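Long-range contacts in glycosylation Associate Protein 2 (Streptococcus agalactiae serotype V, PDB 6OYC), which probably acts in the accessory Sec system, as part of a Gap123 complex thought to support glycosylation and secretion of a bacterial surface protein: residues 282-287 / 324-329; 304-309 / 330-335. One frame throughout, in Å; residues are numbered along the deposited sequence.

Interaction 1 of 2, residues 282-287 / 324-329; sequences HEFMTY and MLICDP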
loop_
_atom_site.group_PDB
_atom_site.type_symbol
_atom_site.label_atom_id
_atom_site.label_comp_id
_atom_site.label_asym_id
_atom_site.label_seq_id
_atom_site.Cartn_x
_atom_site.Cartn_y
_atom_site.Cartn_z
ATOM N N HIS B 282 -9.403 -2.222 9.364
ATOM C CA HIS B 282 -7.954 -2.313 9.334
ATOM C C HIS B 282 -7.515 -2.702 7.936
ATOM O O HIS B 282 -8.001 -3.695 7.390
ATOM C CB HIS B 282 -7.460 -3.346 10.344
ATOM C CG HIS B 282 -7.383 -2.827 11.740
ATOM N ND1 HIS B 282 -6.797 -3.537 12.763
ATOM C CD2 HIS B 282 -7.825 -1.667 12.285
ATOM C CE1 HIS B 282 -6.875 -2.833 13.881
ATOM N NE2 HIS B 282 -7.495 -1.695 13.618
ATOM N N GLU B 283 -6.603 -1.920 7.357
ATOM C CA GLU B 283 -6.153 -2.120 5.992
ATOM C C GLU B 283 -4.716 -2.622 5.946
ATOM O O GLU B 283 -3.918 -2.376 6.856
ATOM C CB GLU B 283 -6.223 -0.828 5.166
ATOM C CG GLU B 283 -7.533 -0.051 5.291
ATOM C CD GLU B 283 -7.396 1.402 4.827
ATOM O OE1 GLU B 283 -7.872 1.752 3.725
ATOM O OE2 GLU B 283 -6.796 2.196 5.571
ATOM N N PHE B 284 -4.410 -3.324 4.854
ATOM C CA PHE B 284 -3.066 -3.393 4.306
ATOM C C PHE B 284 -3.183 -3.246 2.800
ATOM O O PHE B 284 -4.255 -3.441 2.216
ATOM C CB PHE B 284 -2.318 -4.707 4.679
ATOM C CG PHE B 284 -2.947 -5.982 4.131
ATOM C CD1 PHE B 284 -3.976 -6.625 4.819
ATOM C CD2 PHE B 284 -2.471 -6.566 2.955
ATOM C CE1 PHE B 284 -4.533 -7.808 4.325
ATOM C CE2 PHE B 284 -3.020 -7.755 2.457
ATOM C CZ PHE B 284 -4.051 -8.371 3.136
ATOM N N MET B 285 -2.076 -2.889 2.170
ATOM C CA MET B 285 -2.054 -2.750 0.725
ATOM C C MET B 285 -0.961 -3.632 0.137
ATOM O O MET B 285 0.037 -3.942 0.795
ATOM C CB MET B 285 -1.839 -1.291 0.303
ATOM C CG MET B 285 -3.074 -0.449 0.524
ATOM S SD MET B 285 -3.257 -0.016 2.246
ATOM C CE MET B 285 -4.600 1.183 2.106
ATOM N N THR B 286 -1.146 -4.024 -1.116
ATOM C CA THR B 286 -0.158 -4.838 -1.798
ATOM C C THR B 286 0.092 -4.267 -3.179
ATOM O O THR B 286 -0.811 -3.729 -3.819
ATOM C CB THR B 286 -0.611 -6.320 -1.904
ATOM O OG1 THR B 286 -1.844 -6.393 -2.624
ATOM C CG2 THR B 286 -0.812 -6.933 -0.521
ATOM N N TYR B 287 1.333 -4.378 -3.628
ATOM C CA TYR B 287 1.686 -4.067 -5.002
ATOM C C TYR B 287 2.405 -5.267 -5.595
ATOM O O TYR B 287 3.269 -5.860 -4.943
ATOM C CB TYR B 287 2.577 -2.827 -5.092
ATOM C CG TYR B 287 2.972 -2.559 -6.522
ATOM C CD1 TYR B 287 2.061 -2.012 -7.406
ATOM C CD2 TYR B 287 4.231 -2.911 -6.999
ATOM C CE1 TYR B 287 2.387 -1.787 -8.704
ATOM C CE2 TYR B 287 4.577 -2.694 -8.310
ATOM C CZ TYR B 287 3.647 -2.132 -9.159
ATOM O OH TYR B 287 3.968 -1.901 -10.465
ATOM N N MET B 324 6.554 -8.435 -4.839
ATOM C CA MET B 324 5.362 -7.973 -4.160
ATOM C C MET B 324 5.796 -7.045 -3.039
ATOM O O MET B 324 6.801 -7.307 -2.366
ATOM C CB MET B 324 4.564 -9.152 -3.616
ATOM C CG MET B 324 3.151 -8.843 -3.202
ATOM S SD MET B 324 2.331 -10.380 -2.723
ATOM C CE MET B 324 0.855 -9.772 -1.897
ATOM N N LEU B 325 5.067 -5.942 -2.871
ATOM C CA LEU B 325 5.250 -5.044 -1.737
ATOM C C LEU B 325 4.013 -5.078 -0.851
ATOM O O LEU B 325 2.888 -5.208 -1.341
ATOM C CB LEU B 325 5.516 -3.616 -2.196
ATOM C CG LEU B 325 6.463 -3.446 -3.381
ATOM C CD1 LEU B 325 6.529 -1.967 -3.755
ATOM C CD2 LEU B 325 7.855 -4.006 -3.044
ATOM N N ILE B 326 4.226 -4.975 0.457
ATOM C CA ILE B 326 3.165 -4.991 1.459
ATOM C C ILE B 326 3.456 -3.869 2.449
ATOM O O ILE B 326 4.572 -3.778 2.974
ATOM C CB ILE B 326 3.079 -6.353 2.180
ATOM C CG1 ILE B 326 3.321 -7.508 1.188
ATOM C CG2 ILE B 326 1.744 -6.510 2.907
ATOM C CD1 ILE B 326 2.922 -8.872 1.689
ATOM N N CYS B 327 2.463 -3.020 2.702
ATOM C CA CYS B 327 2.592 -1.958 3.691
ATOM C C CYS B 327 1.358 -1.944 4.589
ATOM O O CYS B 327 0.287 -2.431 4.215
ATOM C CB CYS B 327 2.773 -0.584 3.038
ATOM S SG CYS B 327 1.318 -0.046 2.112
ATOM N N ASP B 328 1.535 -1.384 5.779
ATOM C CA ASP B 328 0.520 -1.405 6.835
ATOM C C ASP B 328 0.293 0.031 7.285
ATOM O O ASP B 328 1.158 0.607 7.978
ATOM C CB ASP B 328 0.972 -2.299 7.987
ATOM C CG ASP B 328 0.047 -2.252 9.177
ATOM O OD1 ASP B 328 -1.007 -1.582 9.102
ATOM O OD2 ASP B 328 0.377 -2.900 10.204
ATOM N N PRO B 329 -0.814 0.658 6.902
ATOM C CA PRO B 329 -1.004 2.089 7.184
ATOM C C PRO B 329 -1.670 2.403 8.516
ATOM O O PRO B 329 -2.047 3.557 8.718
ATOM C CB PRO B 329 -1.917 2.521 6.027
ATOM C CG PRO B 329 -2.832 1.313 5.852
ATOM C CD PRO B 329 -1.911 0.104 6.080
#
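The rings of Phe284 and Tyr287 each meet a branched side chain of 324-329 obliquely: CD2 of Phe284 comes within 4.2 Å of Ile326 CG2, and CD2 of Tyr287 within 4.1 Å of Leu325 CD1. At the edge of the Phe284 ring, in its plane, sits Thr286 CG2 from the same strand. Tyr287 and Leu325 run side by side, pointing the same way, from a hydrogen-bonded pair of an antiparallel ladder. The peptide groups of this pair are held closely, Leu325 N lying 2.7 Å from Tyr287 O in that carbonyl's plane; Met285 and Cys327 form the second such pair. Between them, Thr286 and Ile326 make a non-hydrogen-bonded pair on the face that carries Phe284. There the extended chain of Met324 reaches across to strand 283-287 and lays its CE 3.6 Å from Thr286 CG2. On the other face Met285, bent at chi2 (78°), brings SD to 3.9 Å from Pro329 CG, beyond its CB contact with Cys327 SG. Glu283, whose CB also meets Pro329, carries its carboxylate to salt bridges with Arg275 and Arg260. Such antiparallel pairing of 283-289 with 323-327 is consistent with the antiparallel second strand of the alpha/beta-hydrolase fold. Strand 283-289 lies between strands 274-277 and 323-327 of the mixed sheet, with strand 297-301 beyond the latter; helix 341-358 covers Phe284, and strand 251-262 approaches Met285 and Pro329.

Interaction 2 of 2, residues 304-309 / 330-335; sequences FRSAEG and RLQGGA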
loop_
_atom_site.group_PDB
_atom_site.type_symbol
_atom_site.label_atom_id
_atom_site.label_comp_id
_atom_site.label_asym_id
_atom_site.label_seq_id
_atom_site.Cartn_x
_atom_site.Cartn_y
_atom_site.Cartn_z
ATOM N N PHE B 304 8.262 0.625 9.256
ATOM C CA PHE B 304 7.430 1.626 9.907
ATOM C C PHE B 304 7.591 2.977 9.215
ATOM O O PHE B 304 8.715 3.392 8.923
ATOM C CB PHE B 304 7.824 1.713 11.380
ATOM C CG PHE B 304 7.113 2.796 12.158
ATOM C CD1 PHE B 304 7.564 4.115 12.124
ATOM C CD2 PHE B 304 6.023 2.487 12.967
ATOM C CE1 PHE B 304 6.929 5.109 12.851
ATOM C CE2 PHE B 304 5.379 3.478 13.704
ATOM C CZ PHE B 304 5.837 4.794 13.642
ATOM N N ARG B 305 6.474 3.676 8.966
ATOM C CA ARG B 305 6.513 4.981 8.306
ATOM C C ARG B 305 5.185 5.712 8.510
ATOM O O ARG B 305 4.124 5.176 8.183
ATOM C CB ARG B 305 6.827 4.836 6.795
ATOM C CG ARG B 305 5.905 3.840 6.007
ATOM C CD ARG B 305 6.256 3.706 4.487
ATOM N NE ARG B 305 5.837 4.839 3.644
ATOM C CZ ARG B 305 6.426 5.187 2.490
ATOM N NH1 ARG B 305 7.467 4.498 2.036
ATOM N NH2 ARG B 305 5.989 6.229 1.783
ATOM N N SER B 306 5.252 6.946 9.026
ATOM C CA SER B 306 4.050 7.761 9.217
ATOM C C SER B 306 3.400 8.107 7.886
ATOM O O SER B 306 2.176 8.034 7.746
ATOM C CB SER B 306 4.382 9.050 9.979
ATOM O OG SER B 306 5.144 8.767 11.138
ATOM N N ALA B 307 4.200 8.525 6.907
ATOM C CA ALA B 307 3.670 8.782 5.577
ATOM C C ALA B 307 3.291 7.457 4.933
ATOM O O ALA B 307 4.070 6.502 4.954
ATOM C CB ALA B 307 4.697 9.521 4.724
ATOM N N GLU B 308 2.091 7.387 4.376
ATOM C CA GLU B 308 1.604 6.104 3.895
ATOM C C GLU B 308 2.223 5.740 2.542
ATOM O O GLU B 308 2.819 6.576 1.856
ATOM C CB GLU B 308 0.076 6.131 3.821
ATOM C CG GLU B 308 -0.538 6.511 5.155
ATOM C CD GLU B 308 -2.026 6.223 5.228
ATOM O OE1 GLU B 308 -2.641 5.824 4.194
ATOM O OE2 GLU B 308 -2.585 6.403 6.336
ATOM N N GLY B 309 2.090 4.469 2.172
ATOM C CA GLY B 309 2.541 3.973 0.885
ATOM C C GLY B 309 3.542 2.838 1.029
ATOM O O GLY B 309 3.907 2.426 2.129
ATOM N N ARG B 330 -1.848 1.436 9.408
ATOM C CA ARG B 330 -2.624 1.658 10.622
ATOM C C ARG B 330 -1.819 2.431 11.667
ATOM O O ARG B 330 -0.591 2.543 11.591
ATOM C CB ARG B 330 -3.100 0.320 11.198
ATOM C CG ARG B 330 -4.029 -0.455 10.250
ATOM C CD ARG B 330 -4.254 -1.895 10.710
ATOM N NE ARG B 330 -2.994 -2.638 10.770
ATOM C CZ ARG B 330 -2.813 -3.766 11.455
ATOM N NH1 ARG B 330 -3.812 -4.307 12.139
ATOM N NH2 ARG B 330 -1.626 -4.359 11.452
ATOM N N LEU B 331 -2.542 2.987 12.637
ATOM C CA LEU B 331 -1.973 3.619 13.841
ATOM C C LEU B 331 -1.099 4.803 13.418
ATOM O O LEU B 331 -1.506 5.585 12.546
ATOM C CB LEU B 331 -1.262 2.586 14.660
ATOM C CG LEU B 331 -2.130 1.517 15.307
ATOM C CD1 LEU B 331 -1.358 0.826 16.428
ATOM C CD2 LEU B 331 -3.437 2.109 15.822
ATOM N N GLN B 332 0.093 4.967 14.010
ATOM C CA GLN B 332 0.991 6.045 13.599
ATOM C C GLN B 332 1.706 5.720 12.286
ATOM O O GLN B 332 1.629 6.487 11.320
ATOM C CB GLN B 332 2.024 6.348 14.695
ATOM C CG GLN B 332 2.790 7.653 14.405
ATOM C CD GLN B 332 4.029 7.859 15.284
ATOM O OE1 GLN B 332 4.307 7.082 16.197
ATOM N NE2 GLN B 332 4.773 8.924 15.008
ATOM N N GLY B 333 2.437 4.609 12.242
ATOM C CA GLY B 333 3.213 4.297 11.057
ATOM C C GLY B 333 3.242 2.815 10.727
ATOM O O GLY B 333 4.180 2.333 10.085
ATOM N N GLY B 334 2.223 2.091 11.168
ATOM C CA GLY B 334 2.137 0.660 10.939
ATOM C C GLY B 334 1.925 -0.050 12.260
ATOM O O GLY B 334 2.259 0.464 13.330
ATOM N N ALA B 335 1.342 -1.251 12.189
ATOM C CA ALA B 335 1.099 -2.058 13.374
ATOM C C ALA B 335 1.588 -3.492 13.165
ATOM O O ALA B 335 0.978 -4.455 13.655
ATOM C CB ALA B 335 -0.381 -2.025 13.766
#
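Two irregular loops meet where the backbone N of Arg305 donates to Gly333 O, 2.9 Å away, a nearly straight bond (165° at the hydrogen) that arrives in the carbonyl plane on a lone pair. The same oxygen receives a CA-H contact from Phe304, while Ser306 CA points its hydrogen at Gln332 O, so neighbouring residues of 304-309 engage consecutive carbonyls of 330-335. Phe304 holds CG anti to its own backbone N (chi1 175°), which swings the ring over the peptide of Gly333. Gly333 CA makes a CH-pi contact with one ring face, 3.8 Å from the centroid and 22° off the normal. Having no side chain, Gly333 brings its backbone directly under the ring, with Phe304 CE2 3.5 Å from Gly333 CA. At the rim the Gln332 amide turns its flat face to the edge of the ring, with CD in the ring plane and OE1 3.8 Å from Phe304 CZ, and its NE2 lies 3.9 Å from Ser306 OG, a van der Waals approach. The loops follow strands 297-301 and 323-327, adjacent parallel strands of a mixed sheet consistent with the alpha/beta-hydrolase clan, and each leads into a helix, 313-318 or 341-358. Loops after such strands commonly border the active-site region of this fold. Arg305 turns its side chain back into its own loop, where NE donates to Ala307 O at 2.8 Å, close to the guanidinium plane; NH2 adds a weak bond to Glu308 O. A backbone bond from Gly334 N to Arg330 O, 2.9 Å long, closes the turn that presents Gly333. Phe413 meets Phe304 edge-to-face, and Ser306 OG hydrogen-bonds to a glycerol, probably from the crystallisation liquor.

How the interactions relate
Interaction 1 is sheet core and interaction 2 the loop layer directly beyond it, their centres about 10 Å apart. Residues 324-329 run straight on into 330-335, so the strand that pairs in the first contact delivers the loop used in the second. Asp328 ties the junction: its OD2 lies 2.8 Å from Ala335 N, probably a hydrogen bond, and also forms a salt bridge with Arg330. Packing adds to this, with Cys327 CB 3.3 Å from Gly309 O. Phe304 of interaction 2 lies near, without touching, Ser371, His491 and Asp461, whose placement resembles a Ser-His-Asp triad, although no catalytic role is established for them.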